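Local coordinates for protein probable ribosomal RNA small subunit methyltransferase (Thermus thermophilus, PDB 3DMH) that methylates the exocyclic N2 of a guanine in 16S ribosomal RNA of the small subunit, with S-adenosylmethionine as the methyl donor, at residues G19-K24 against V56-L61; L50-G55 against E70-S75; H35-K40 against V161-G166; D103-A108 against G133-A138. All coordinates share one frame; numbering follows the deposited sequence.

All four contacts lie in the N-terminal part of the chain, and three of them reach one seven-stranded mixed sheet. Interactions 2 and 4 are its buried core: each pairs parallel neighbours, and strands 48-51 and 102-108, one from each, are themselves adjacent, Leu50 O lying 2.8 Å from Val106 N. Interaction 2 adds carboxylate-to-backbone bonds where its strands end, whereas interaction 4 is backbone pairing plus apolar side chains. Interaction 3 is a surface contact of helix 33-41 with edge strand 159-165, part leucine and part water-bridged. Interaction 1, partly buried, has no direct hydrogen bond and rests the separate hairpin 12-23 on the loop after strand 48-51.

Interaction 1. Residues G19-K24 against V56-L61; sequences GRLFIK and VGWGSL
Leu21 drives its isobutyl group against Val56, Trp58 and Leu61 of segment 56-61, packing a two-stranded antiparallel hairpin (strands 12-16 and 19-23) onto the loop that follows strand 48-51. The tight part is centred on this one side chain. With CG anti to the backbone N (chi1 -167°), both methyls reach the loop: CD1 of Leu21 lies 3.4 Å from Val56 O, and its CD2 meets Val56 CG2 and Trp58 CB, each at 4.0 Å. CD2 approaches the Trp58 ring obliquely, near CE3. Leu21 CD1 also meets Leu61 CD2 at 4.1 Å, the two leucines sliding past each other in opposite directions. Leu61 is brought there by a type I turn from Trp58, closed by the bond from Leu61 N to Trp58 O. Val56 faces the strand as well, and its CG2 also meets Ile23 CG2 at 4.2 Å.

The looser part flanks this cluster. Arg20 points away from the loop and is exposed; Phe22 CE2 lies 3.5 Å above the plane of the Arg20 guanidinium, so the pair packs within the strand and not across the contact. Phe22 likewise leads away, toward Pro13 and Ala84. Lys24, though buried, takes no part and pairs with Asp288, a residue that binds S-adenosylmethionine. No direct hydrogen bond crosses between the segments, and the backbones stay well apart, Ile23 CA and Val56 CA being 6.3 Å from each other. One water spans the gap, donating to Phe22 O at 2.8 Å and to Val56 O at 2.7 Å.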
loop_
_atom_site.group_PDB
_atom_site.type_symbol
_atom_site.label_atom_id
_atom_site.label_comp_id
_atom_site.label_asym_id
_atom_site.label_seq_id
_atom_site.Cartn_x
_atom_site.Cartn_y
_atom_site.Cartn_z
ATOM N N GLY A 19 15.205 22.928 -6.939
ATOM C CA GLY A 19 14.798 22.384 -5.651
ATOM C C GLY A 19 15.329 20.998 -5.353
ATOM O O GLY A 19 16.381 20.590 -5.864
ATOM N N ARG A 20 14.573 20.304 -4.511
ATOM C CA ARG A 20 14.922 18.965 -4.062
ATOM C C ARG A 20 13.653 18.206 -3.743
ATOM O O ARG A 20 12.602 18.793 -3.530
ATOM C CB ARG A 20 15.841 19.034 -2.838
ATOM C CG ARG A 20 15.127 19.515 -1.567
ATOM C CD ARG A 20 16.070 19.715 -0.388
ATOM N NE ARG A 20 15.262 20.093 0.796
ATOM C CZ ARG A 20 15.650 19.913 2.062
ATOM N NH1 ARG A 20 16.822 19.363 2.365
ATOM N NH2 ARG A 20 14.817 20.274 3.060
ATOM N N LEU A 21 13.759 16.882 -3.730
ATOM C CA LEU A 21 12.624 16.046 -3.426
ATOM C C LEU A 21 13.117 14.864 -2.621
ATOM O O LEU A 21 14.089 14.215 -3.013
ATOM C CB LEU A 21 12.004 15.562 -4.740
ATOM C CG LEU A 21 10.629 14.933 -4.650
ATOM C CD1 LEU A 21 9.551 15.988 -4.330
ATOM C CD2 LEU A 21 10.322 14.229 -5.959
ATOM N N PHE A 22 12.484 14.609 -1.476
ATOM C CA PHE A 22 12.870 13.454 -0.665
ATOM C C PHE A 22 12.277 12.167 -1.192
ATOM O O PHE A 22 11.095 12.110 -1.554
ATOM C CB PHE A 22 12.424 13.630 0.789
ATOM C CG PHE A 22 13.258 14.650 1.553
ATOM C CD1 PHE A 22 14.313 14.227 2.349
ATOM C CD2 PHE A 22 12.987 16.031 1.472
ATOM C CE1 PHE A 22 15.066 15.124 3.081
ATOM C CE2 PHE A 22 13.771 16.946 2.191
ATOM C CZ PHE A 22 14.807 16.478 3.002
ATOM N N ILE A 23 13.103 11.132 -1.163
ATOM C CA ILE A 23 12.658 9.781 -1.501
ATOM C C ILE A 23 13.108 8.831 -0.391
ATOM O O ILE A 23 13.963 9.169 0.431
ATOM C CB ILE A 23 13.190 9.325 -2.891
ATOM C CG1 ILE A 23 14.699 9.100 -2.844
ATOM C CG2 ILE A 23 12.739 10.342 -4.005
ATOM C CD1 ILE A 23 15.254 8.445 -4.103
ATOM N N LYS A 24 12.567 7.620 -0.382
ATOM C CA LYS A 24 13.050 6.616 0.571
ATOM C C LYS A 24 12.706 5.243 0.013
ATOM O O LYS A 24 11.798 5.126 -0.834
ATOM C CB LYS A 24 12.424 6.786 1.980
ATOM C CG LYS A 24 10.952 6.365 2.043
ATOM C CD LYS A 24 10.374 6.384 3.467
ATOM C CE LYS A 24 11.132 5.485 4.421
ATOM N NZ LYS A 24 11.006 4.012 4.097
ATOM N N VAL A 56 6.022 10.093 -4.251
ATOM C CA VAL A 56 6.964 11.099 -3.720
ATOM C C VAL A 56 6.713 12.514 -4.283
ATOM O O VAL A 56 7.355 13.494 -3.855
ATOM C CB VAL A 56 8.458 10.679 -3.888
ATOM C CG1 VAL A 56 8.739 9.371 -3.128
ATOM C CG2 VAL A 56 8.783 10.538 -5.347
ATOM N N GLY A 57 5.771 12.638 -5.226
ATOM C CA GLY A 57 5.326 13.968 -5.689
ATOM C C GLY A 57 6.000 14.556 -6.917
ATOM O O GLY A 57 5.847 15.745 -7.205
ATOM N N TRP A 58 6.755 13.720 -7.627
ATOM C CA TRP A 58 7.451 14.176 -8.838
ATOM C C TRP A 58 6.523 14.551 -9.986
ATOM O O TRP A 58 6.726 15.556 -10.649
ATOM C CB TRP A 58 8.445 13.107 -9.270
ATOM C CG TRP A 58 9.307 13.451 -10.470
ATOM C CD1 TRP A 58 9.411 12.727 -11.619
ATOM C CD2 TRP A 58 10.218 14.563 -10.611
ATOM N NE1 TRP A 58 10.310 13.315 -12.478
ATOM C CE2 TRP A 58 10.825 14.438 -11.890
ATOM C CE3 TRP A 58 10.572 15.646 -9.794
ATOM C CZ2 TRP A 58 11.761 15.355 -12.373
ATOM C CZ3 TRP A 58 11.504 16.563 -10.277
ATOM C CH2 TRP A 58 12.089 16.410 -11.560
ATOM N N GLY A 59 5.488 13.743 -10.199
ATOM C CA GLY A 59 4.597 13.941 -11.350
ATOM C C GLY A 59 3.904 15.296 -11.411
ATOM O O GLY A 59 3.770 15.875 -12.506
ATOM N N SER A 60 3.470 15.815 -10.263
ATOM C CA SER A 60 2.759 17.085 -10.248
ATOM C C SER A 60 3.640 18.212 -9.722
ATOM O O SER A 60 3.174 19.332 -9.568
ATOM C CB SER A 60 1.477 16.991 -9.403
ATOM O OG SER A 60 1.767 16.576 -8.077
ATOM N N LEU A 61 4.930 17.920 -9.497
ATOM C CA LEU A 61 5.826 18.947 -8.915
ATOM C C LEU A 61 5.903 20.260 -9.708
ATOM O O LEU A 61 6.046 21.325 -9.099
ATOM C CB LEU A 61 7.225 18.401 -8.655
ATOM C CG LEU A 61 8.101 19.217 -7.690
ATOM C CD1 LEU A 61 7.476 19.326 -6.300
ATOM C CD2 LEU A 61 9.451 18.541 -7.578
HETATM O O HOH W 1 8.880 13.838 -1.599
#

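Interaction 2. Residues L50-G55 against E70-S75; sequences LDLNPG and ERLETS
Glu73 sets its CG anti to the backbone N (chi1 176°) and then bends at chi2 (56°), which folds its carboxylate back over Pro54 and Gly55. This happens where two parallel strands, 48-51 and 68-73, run out into loops, in a sheet with the 3-2-1-4-5-7-6 strand order of the class I methyltransferase fold. Along the strands the pairing is regular: Asp51 N donates to Glu70 O at 2.8 Å, and Leu72 N to Asp51 O at 2.9 Å. Leu50 CD1 packs on Leu72 CG, while Leu52 and Leu72 lie side by side. Beyond the last pair, side chains take over. Asp51 OD1 accepts from Asn53 N in an Asx turn, its OD2 being held by Ser60. Glu73 OE1 accepts from Gly55 N at 2.9 Å, met on the anti side but 32° out of the carboxylate plane, and also touches Pro54 CD. OE2 uses its anti lone pair for Ser75 N, so each oxygen takes a backbone N-H. A glutamine here would probably leave Gly55 N or Ser75 N without its acceptor, since an amide nitrogen would replace one of the oxygens. Asn53 ND2 is bonded to Ala108 O, and one water donates to both Asn53 OD1 and Glu73 OE2, 2.9 Å from each, and accepts from Thr74 OG1.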
loop_
_atom_site.group_PDB
_atom_site.type_symbol
_atom_site.label_atom_id
_atom_site.label_comp_id
_atom_site.label_asym_id
_atom_site.label_seq_id
_atom_site.Cartn_x
_atom_site.Cartn_y
_atom_site.Cartn_z
ATOM N N LEU A 50 -5.361 19.119 -7.618
ATOM C CA LEU A 50 -5.390 17.956 -6.731
ATOM C C LEU A 50 -4.616 16.812 -7.390
ATOM O O LEU A 50 -4.915 16.436 -8.518
ATOM C CB LEU A 50 -6.847 17.531 -6.490
ATOM C CG LEU A 50 -7.099 16.350 -5.537
ATOM C CD1 LEU A 50 -6.685 16.683 -4.128
ATOM C CD2 LEU A 50 -8.593 15.927 -5.595
ATOM N N ASP A 51 -3.640 16.240 -6.679
ATOM C CA ASP A 51 -2.947 15.027 -7.149
ATOM C C ASP A 51 -3.505 13.829 -6.389
ATOM O O ASP A 51 -3.403 13.781 -5.164
ATOM C CB ASP A 51 -1.441 15.159 -6.881
ATOM C CG ASP A 51 -0.626 14.059 -7.512
ATOM O OD1 ASP A 51 -1.127 12.941 -7.743
ATOM O OD2 ASP A 51 0.585 14.317 -7.720
ATOM N N LEU A 52 -4.109 12.883 -7.112
ATOM C CA LEU A 52 -4.790 11.737 -6.486
ATOM C C LEU A 52 -3.914 10.505 -6.285
ATOM O O LEU A 52 -4.382 9.500 -5.746
ATOM C CB LEU A 52 -6.046 11.348 -7.297
ATOM C CG LEU A 52 -7.179 12.353 -7.201
ATOM C CD1 LEU A 52 -8.317 11.900 -8.130
ATOM C CD2 LEU A 52 -7.682 12.479 -5.770
ATOM N N ASN A 53 -2.660 10.552 -6.743
ATOM C CA ASN A 53 -1.759 9.400 -6.586
ATOM C C ASN A 53 -0.330 9.904 -6.639
ATOM O O ASN A 53 0.404 9.592 -7.583
ATOM C CB ASN A 53 -2.014 8.340 -7.669
ATOM C CG ASN A 53 -1.122 7.103 -7.509
ATOM O OD1 ASN A 53 -0.647 6.793 -6.403
ATOM N ND2 ASN A 53 -0.874 6.406 -8.607
ATOM N N PRO A 54 0.044 10.745 -5.665
ATOM C CA PRO A 54 1.314 11.483 -5.846
ATOM C C PRO A 54 2.589 10.681 -5.677
ATOM O O PRO A 54 3.590 11.037 -6.295
ATOM C CB PRO A 54 1.266 12.562 -4.764
ATOM C CG PRO A 54 0.374 11.979 -3.701
ATOM C CD PRO A 54 -0.671 11.150 -4.437
ATOM N N GLY A 55 2.576 9.636 -4.860
ATOM C CA GLY A 55 3.863 9.006 -4.473
ATOM C C GLY A 55 4.748 10.072 -3.852
ATOM O O GLY A 55 4.299 10.866 -3.038
ATOM N N GLU A 70 -3.024 20.334 -3.728
ATOM C CA GLU A 70 -3.321 19.390 -2.649
ATOM C C GLU A 70 -3.012 17.989 -3.175
ATOM O O GLU A 70 -3.056 17.739 -4.382
ATOM C CB GLU A 70 -4.788 19.527 -2.237
ATOM C CG GLU A 70 -5.267 18.554 -1.145
ATOM C CD GLU A 70 -4.532 18.717 0.178
ATOM O OE1 GLU A 70 -5.133 19.338 1.088
ATOM O OE2 GLU A 70 -3.377 18.243 0.316
ATOM N N ARG A 71 -2.665 17.082 -2.273
ATOM C CA ARG A 71 -2.253 15.720 -2.656
ATOM C C ARG A 71 -2.918 14.761 -1.709
ATOM O O ARG A 71 -2.829 14.964 -0.499
ATOM C CB ARG A 71 -0.733 15.571 -2.536
ATOM C CG ARG A 71 0.046 16.556 -3.393
ATOM C CD ARG A 71 1.543 16.543 -3.008
ATOM N NE ARG A 71 2.248 17.473 -3.902
ATOM C CZ ARG A 71 2.250 18.798 -3.755
ATOM N NH1 ARG A 71 1.648 19.396 -2.710
ATOM N NH2 ARG A 71 2.868 19.540 -4.657
ATOM N N LEU A 72 -3.582 13.741 -2.245
ATOM C CA LEU A 72 -4.179 12.697 -1.389
ATOM C C LEU A 72 -3.392 11.417 -1.577
ATOM O O LEU A 72 -3.317 10.904 -2.694
ATOM C CB LEU A 72 -5.663 12.470 -1.762
ATOM C CG LEU A 72 -6.530 13.744 -1.736
ATOM C CD1 LEU A 72 -7.981 13.324 -1.920
ATOM C CD2 LEU A 72 -6.391 14.566 -0.472
ATOM N N GLU A 73 -2.860 10.870 -0.482
ATOM C CA GLU A 73 -1.970 9.737 -0.610
ATOM C C GLU A 73 -2.272 8.678 0.449
ATOM O O GLU A 73 -2.522 8.993 1.625
ATOM C CB GLU A 73 -0.539 10.229 -0.504
ATOM C CG GLU A 73 0.545 9.142 -0.520
ATOM C CD GLU A 73 0.470 8.264 -1.749
ATOM O OE1 GLU A 73 0.672 8.769 -2.868
ATOM O OE2 GLU A 73 0.206 7.042 -1.644
ATOM N N THR A 74 -2.281 7.424 -0.002
ATOM C CA THR A 74 -2.592 6.297 0.868
ATOM C C THR A 74 -1.380 5.650 1.533
ATOM O O THR A 74 -1.527 4.979 2.560
ATOM C CB THR A 74 -3.342 5.177 0.100
ATOM O OG1 THR A 74 -2.573 4.849 -1.066
ATOM C CG2 THR A 74 -4.701 5.669 -0.381
ATOM N N SER A 75 -0.190 5.833 0.939
ATOM C CA SER A 75 1.014 5.202 1.468
ATOM C C SER A 75 1.663 6.047 2.532
ATOM O O SER A 75 2.022 7.205 2.301
ATOM C CB SER A 75 1.999 4.959 0.322
ATOM O OG SER A 75 3.339 4.739 0.804
HETATM O O HOH W 2 -1.674 6.255 -3.732
#

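Interaction 3. Residues H35-K40 against V161-G166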
loop_
_atom_site.group_PDB
_atom_site.type_symbol
_atom_site.label_atom_id
_atom_site.label_comp_id
_atom_site.label_asym_id
_atom_site.label_seq_id
_atom_site.Cartn_x
_atom_site.Cartn_y
_atom_site.Cartn_z
ATOM N N HIS A 35 5.153 8.489 -13.781
ATOM C CA HIS A 35 5.328 9.758 -13.080
ATOM C C HIS A 35 6.324 10.685 -13.805
ATOM O O HIS A 35 6.135 11.902 -13.840
ATOM C CB HIS A 35 5.741 9.546 -11.609
ATOM C CG HIS A 35 4.739 8.790 -10.776
ATOM N ND1 HIS A 35 3.899 9.414 -9.877
ATOM C CD2 HIS A 35 4.468 7.465 -10.681
ATOM C CE1 HIS A 35 3.147 8.511 -9.277
ATOM N NE2 HIS A 35 3.475 7.319 -9.738
ATOM N N ASP A 36 7.376 10.115 -14.407
ATOM C CA ASP A 36 8.367 10.917 -15.143
ATOM C C ASP A 36 7.745 11.613 -16.351
ATOM O O ASP A 36 8.053 12.759 -16.637
ATOM C CB ASP A 36 9.560 10.066 -15.612
ATOM C CG ASP A 36 10.515 9.730 -14.482
ATOM O OD1 ASP A 36 10.355 10.313 -13.387
ATOM O OD2 ASP A 36 11.405 8.875 -14.679
ATOM N N LEU A 37 6.856 10.912 -17.037
ATOM C CA LEU A 37 6.225 11.499 -18.222
ATOM C C LEU A 37 5.264 12.607 -17.787
ATOM O O LEU A 37 5.186 13.654 -18.434
ATOM C CB LEU A 37 5.521 10.442 -19.059
ATOM C CG LEU A 37 5.198 10.847 -20.508
ATOM C CD1 LEU A 37 6.478 11.159 -21.285
ATOM C CD2 LEU A 37 4.434 9.725 -21.162
ATOM N N LEU A 38 4.541 12.389 -16.687
ATOM C CA LEU A 38 3.739 13.482 -16.120
ATOM C C LEU A 38 4.556 14.731 -15.820
ATOM O O LEU A 38 4.139 15.846 -16.143
ATOM C CB LEU A 38 3.073 13.041 -14.816
ATOM C CG LEU A 38 1.721 12.371 -14.889
ATOM C CD1 LEU A 38 1.359 11.932 -13.481
ATOM C CD2 LEU A 38 0.646 13.336 -15.461
ATOM N N GLN A 39 5.702 14.560 -15.160
ATOM C CA GLN A 39 6.484 15.708 -14.726
ATOM C C GLN A 39 6.941 16.529 -15.942
ATOM O O GLN A 39 7.044 17.756 -15.868
ATOM C CB GLN A 39 7.673 15.264 -13.856
ATOM C CG GLN A 39 8.483 16.409 -13.236
ATOM C CD GLN A 39 9.529 17.030 -14.181
ATOM O OE1 GLN A 39 9.953 18.170 -13.981
ATOM N NE2 GLN A 39 9.933 16.288 -15.210
ATOM N N LYS A 40 7.204 15.847 -17.057
ATOM C CA LYS A 40 7.568 16.528 -18.310
ATOM C C LYS A 40 6.408 17.214 -19.019
ATOM O O LYS A 40 6.636 17.984 -19.952
ATOM C CB LYS A 40 8.237 15.550 -19.287
ATOM C CG LYS A 40 9.569 15.059 -18.805
ATOM C CD LYS A 40 10.132 14.035 -19.745
ATOM C CE LYS A 40 11.550 13.675 -19.345
ATOM N NZ LYS A 40 12.254 13.012 -20.482
ATOM N N VAL A 161 -4.403 12.478 -25.970
ATOM C CA VAL A 161 -3.024 12.213 -25.576
ATOM C C VAL A 161 -2.144 13.428 -25.866
ATOM O O VAL A 161 -2.099 13.929 -27.005
ATOM C CB VAL A 161 -2.464 10.951 -26.291
ATOM C CG1 VAL A 161 -0.952 10.873 -26.144
ATOM C CG2 VAL A 161 -3.127 9.692 -25.733
ATOM N N VAL A 162 -1.460 13.910 -24.835
ATOM C CA VAL A 162 -0.575 15.061 -24.951
ATOM C C VAL A 162 0.918 14.731 -24.780
ATOM O O VAL A 162 1.755 15.624 -24.885
ATOM C CB VAL A 162 -1.006 16.220 -24.003
ATOM C CG1 VAL A 162 -2.367 16.805 -24.437
ATOM C CG2 VAL A 162 -1.053 15.729 -22.551
ATOM N N ARG A 163 1.248 13.461 -24.514
ATOM C CA ARG A 163 2.648 13.018 -24.480
ATOM C C ARG A 163 2.745 11.498 -24.616
ATOM O O ARG A 163 1.892 10.765 -24.118
ATOM C CB ARG A 163 3.365 13.504 -23.205
ATOM C CG ARG A 163 4.885 13.673 -23.335
ATOM C CD ARG A 163 5.298 14.853 -24.220
ATOM N NE ARG A 163 4.732 16.116 -23.752
ATOM C CZ ARG A 163 5.430 17.114 -23.212
ATOM N NH1 ARG A 163 6.751 17.020 -23.065
ATOM N NH2 ARG A 163 4.799 18.214 -22.828
ATOM N N ARG A 164 3.773 11.050 -25.331
ATOM C CA ARG A 164 3.990 9.637 -25.641
ATOM C C ARG A 164 5.477 9.340 -25.475
ATOM O O ARG A 164 6.327 10.123 -25.903
ATOM C CB ARG A 164 3.528 9.302 -27.075
ATOM C CG ARG A 164 1.993 9.263 -27.292
ATOM C CD ARG A 164 1.586 9.046 -28.779
ATOM N NE ARG A 164 0.125 8.980 -29.001
ATOM C CZ ARG A 164 -0.618 9.970 -29.509
ATOM N NH1 ARG A 164 -0.058 11.117 -29.869
ATOM N NH2 ARG A 164 -1.929 9.816 -29.672
ATOM N N GLU A 165 5.789 8.216 -24.834
ATOM C CA GLU A 165 7.165 7.753 -24.709
ATOM C C GLU A 165 7.097 6.247 -24.544
ATOM O O GLU A 165 6.723 5.757 -23.484
ATOM C CB GLU A 165 7.876 8.404 -23.509
ATOM C CG GLU A 165 9.328 7.935 -23.304
ATOM C CD GLU A 165 10.286 8.503 -24.336
ATOM O OE1 GLU A 165 10.212 9.721 -24.606
ATOM O OE2 GLU A 165 11.114 7.735 -24.880
ATOM N N GLY A 166 7.422 5.513 -25.606
ATOM C CA GLY A 166 7.270 4.065 -25.586
ATOM C C GLY A 166 5.816 3.696 -25.356
ATOM O O GLY A 166 4.938 4.193 -26.077
HETATM O O HOH W 3 5.955 20.398 -22.056
HETATM O O HOH W 4 10.019 11.913 -22.434
#
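Arg163 NH2 donates to a water 2.6 Å away that lies in the guanidinium plane, at its edge; Lys40 O of segment 35-40 is a long and uncertain second partner of that water. Arg163 NH1 is 3.3 Å from Lys40 O, and the carbonyl carbon of Lys40 lies over one face of the guanidinium. The arginine chain bends at chi2 (70°) and chi3 (57°), folding its head back so that NE of Arg163 donates to Val162 O at 3.2 Å with the acceptor close to the guanidinium plane. That bond helps to hold the head against its own strand.

The apolar half belongs to Leu37, the buried member of the contact. Its CD1 rests on Arg163 CG at 3.6 Å and on Glu165 CB at 3.8 Å, crossing both chains at a slant. On the solvent side Lys40 NZ and Glu165 OE1 stay 5.7 Å apart, and a second water bridges them. An alanine in place of Arg163 would probably uncover one side of Leu37 CD1 and leave Val162 O without the NE donor.

Val162 and Arg163 together face Val170 in a classic beta bulge. The axes of 35-40 and 161-165 cross at 131° and come within 9.2 Å, the strand being the edge of the sheet, while Leu37 reaches on to Tyr168 and Val170 of strand 168-174, and Leu38 packs against strand 102-108.

Interaction 4. Residues D103-A108 against G133-A138; sequences DLVVLA and GRLYLA
Strands 104-108 and 133-138 run parallel, 13° apart with axes separated by 4.7 Å, and five backbone hydrogen bonds join residues 103-107 to 134-138. They are adjacent central strands of a sheet in the class I methyltransferase strand order, linked by helix 115-128 in a beta-alpha-beta crossover. As in parallel pairing, one residue bonds to the two that flank its opposite number: Val105 N donates to Arg134 O and Val105 O accepts from Tyr136 N, with Leu107 repeating the pattern. CA-H...O contacts, such as Leu104 CA to Arg134 O, fill in between.

On the face carrying Val105, Leu107, Leu135 and Leu137, which helix 115-128 covers, Leu135 CD1 packs 3.6 Å from Val105 CG1 and also meets Leu107 CB. Leu107 and Leu137 lie side by side, pointing the same way, with CD2 of the first 3.8 Å from CD1 of the second. The other face holds Leu104, Val106 and Tyr136, together with Ala108 and Ala138, which pack on helix 33-41. The Tyr136 hydroxyl is bonded to Glu43 N, and Asp103 has salt bridges to Arg130 and Arg48. Leu104 CG stands anti to the backbone N (chi1 -174°), turning its CD1 toward the tyrosine, where that methyl meets ring atom CD2 of Tyr136 obliquely at 3.8 Å.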
loop_
_atom_site.group_PDB
_atom_site.type_symbol
_atom_site.label_atom_id
_atom_site.label_comp_id
_atom_site.label_asym_id
_atom_site.label_seq_id
_atom_site.Cartn_x
_atom_site.Cartn_y
_atom_site.Cartn_z
ATOM N N ASP A 103 -9.654 22.980 -10.028
ATOM C CA ASP A 103 -9.593 23.320 -11.449
ATOM C C ASP A 103 -8.807 22.282 -12.268
ATOM O O ASP A 103 -9.035 22.123 -13.476
ATOM C CB ASP A 103 -8.930 24.687 -11.617
ATOM C CG ASP A 103 -9.571 25.748 -10.758
ATOM O OD1 ASP A 103 -10.782 25.999 -10.938
ATOM O OD2 ASP A 103 -8.857 26.346 -9.923
ATOM N N LEU A 104 -7.893 21.574 -11.600
ATOM C CA LEU A 104 -7.014 20.626 -12.264
ATOM C C LEU A 104 -6.784 19.424 -11.383
ATOM O O LEU A 104 -6.554 19.588 -10.188
ATOM C CB LEU A 104 -5.663 21.305 -12.547
ATOM C CG LEU A 104 -4.637 20.533 -13.376
ATOM C CD1 LEU A 104 -5.104 20.311 -14.800
ATOM C CD2 LEU A 104 -3.295 21.279 -13.388
ATOM N N VAL A 105 -6.845 18.233 -11.975
ATOM C CA VAL A 105 -6.495 17.002 -11.246
ATOM C C VAL A 105 -5.363 16.301 -11.985
ATOM O O VAL A 105 -5.326 16.283 -13.217
ATOM C CB VAL A 105 -7.735 16.072 -11.069
ATOM C CG1 VAL A 105 -7.343 14.714 -10.471
ATOM C CG2 VAL A 105 -8.761 16.739 -10.194
ATOM N N VAL A 106 -4.436 15.729 -11.212
ATOM C CA VAL A 106 -3.361 14.913 -11.762
ATOM C C VAL A 106 -3.538 13.484 -11.253
ATOM O O VAL A 106 -3.661 13.263 -10.047
ATOM C CB VAL A 106 -1.979 15.465 -11.361
ATOM C CG1 VAL A 106 -0.880 14.531 -11.873
ATOM C CG2 VAL A 106 -1.792 16.890 -11.965
ATOM N N LEU A 107 -3.587 12.515 -12.170
ATOM C CA LEU A 107 -3.745 11.113 -11.763
ATOM C C LEU A 107 -2.846 10.210 -12.596
ATOM O O LEU A 107 -3.117 9.945 -13.788
ATOM C CB LEU A 107 -5.214 10.666 -11.871
ATOM C CG LEU A 107 -5.525 9.190 -11.625
ATOM C CD1 LEU A 107 -5.175 8.816 -10.183
ATOM C CD2 LEU A 107 -6.982 8.954 -11.875
ATOM N N ALA A 108 -1.735 9.789 -11.984
ATOM C CA ALA A 108 -0.999 8.631 -12.475
ATOM C C ALA A 108 -1.866 7.405 -12.157
ATOM O O ALA A 108 -2.194 7.151 -10.994
ATOM C CB ALA A 108 0.368 8.533 -11.781
ATOM N N GLY A 133 -13.147 22.078 -15.527
ATOM C CA GLY A 133 -11.841 21.672 -14.979
ATOM C C GLY A 133 -11.172 20.651 -15.869
ATOM O O GLY A 133 -11.807 20.082 -16.739
ATOM N N ARG A 134 -9.883 20.388 -15.634
ATOM C CA ARG A 134 -9.138 19.461 -16.492
ATOM C C ARG A 134 -8.421 18.361 -15.703
ATOM O O ARG A 134 -8.086 18.539 -14.536
ATOM C CB ARG A 134 -8.120 20.219 -17.344
ATOM C CG ARG A 134 -8.796 21.141 -18.362
ATOM C CD ARG A 134 -7.774 21.943 -19.129
ATOM N NE ARG A 134 -8.433 22.821 -20.084
ATOM C CZ ARG A 134 -7.792 23.602 -20.948
ATOM N NH1 ARG A 134 -6.465 23.627 -20.972
ATOM N NH2 ARG A 134 -8.481 24.367 -21.783
ATOM N N LEU A 135 -8.196 17.232 -16.366
ATOM C CA LEU A 135 -7.552 16.075 -15.745
ATOM C C LEU A 135 -6.365 15.641 -16.591
ATOM O O LEU A 135 -6.507 15.371 -17.788
ATOM C CB LEU A 135 -8.544 14.911 -15.617
ATOM C CG LEU A 135 -7.978 13.529 -15.271
ATOM C CD1 LEU A 135 -7.330 13.490 -13.874
ATOM C CD2 LEU A 135 -9.059 12.440 -15.367
ATOM N N TYR A 136 -5.192 15.576 -15.966
ATOM C CA TYR A 136 -4.036 14.922 -16.574
ATOM C C TYR A 136 -4.060 13.485 -16.117
ATOM O O TYR A 136 -4.056 13.222 -14.913
ATOM C CB TYR A 136 -2.719 15.542 -16.091
ATOM C CG TYR A 136 -2.317 16.785 -16.823
ATOM C CD1 TYR A 136 -1.760 16.724 -18.106
ATOM C CD2 TYR A 136 -2.484 18.032 -16.239
ATOM C CE1 TYR A 136 -1.387 17.882 -18.786
ATOM C CE2 TYR A 136 -2.121 19.199 -16.906
ATOM C CZ TYR A 136 -1.575 19.123 -18.173
ATOM O OH TYR A 136 -1.208 20.289 -18.814
ATOM N N LEU A 137 -4.136 12.572 -17.081
ATOM C CA LEU A 137 -4.233 11.146 -16.796
ATOM C C LEU A 137 -3.024 10.453 -17.399
ATOM O O LEU A 137 -2.806 10.519 -18.605
ATOM C CB LEU A 137 -5.531 10.577 -17.399
ATOM C CG LEU A 137 -5.853 9.135 -17.019
ATOM C CD1 LEU A 137 -6.313 9.040 -15.571
ATOM C CD2 LEU A 137 -6.901 8.594 -17.989
ATOM N N ALA A 138 -2.222 9.778 -16.575
ATOM C CA ALA A 138 -1.021 9.151 -17.113
ATOM C C ALA A 138 -0.999 7.659 -16.833
ATOM O O ALA A 138 -1.519 7.187 -15.823
ATOM C CB ALA A 138 0.245 9.799 -16.532
#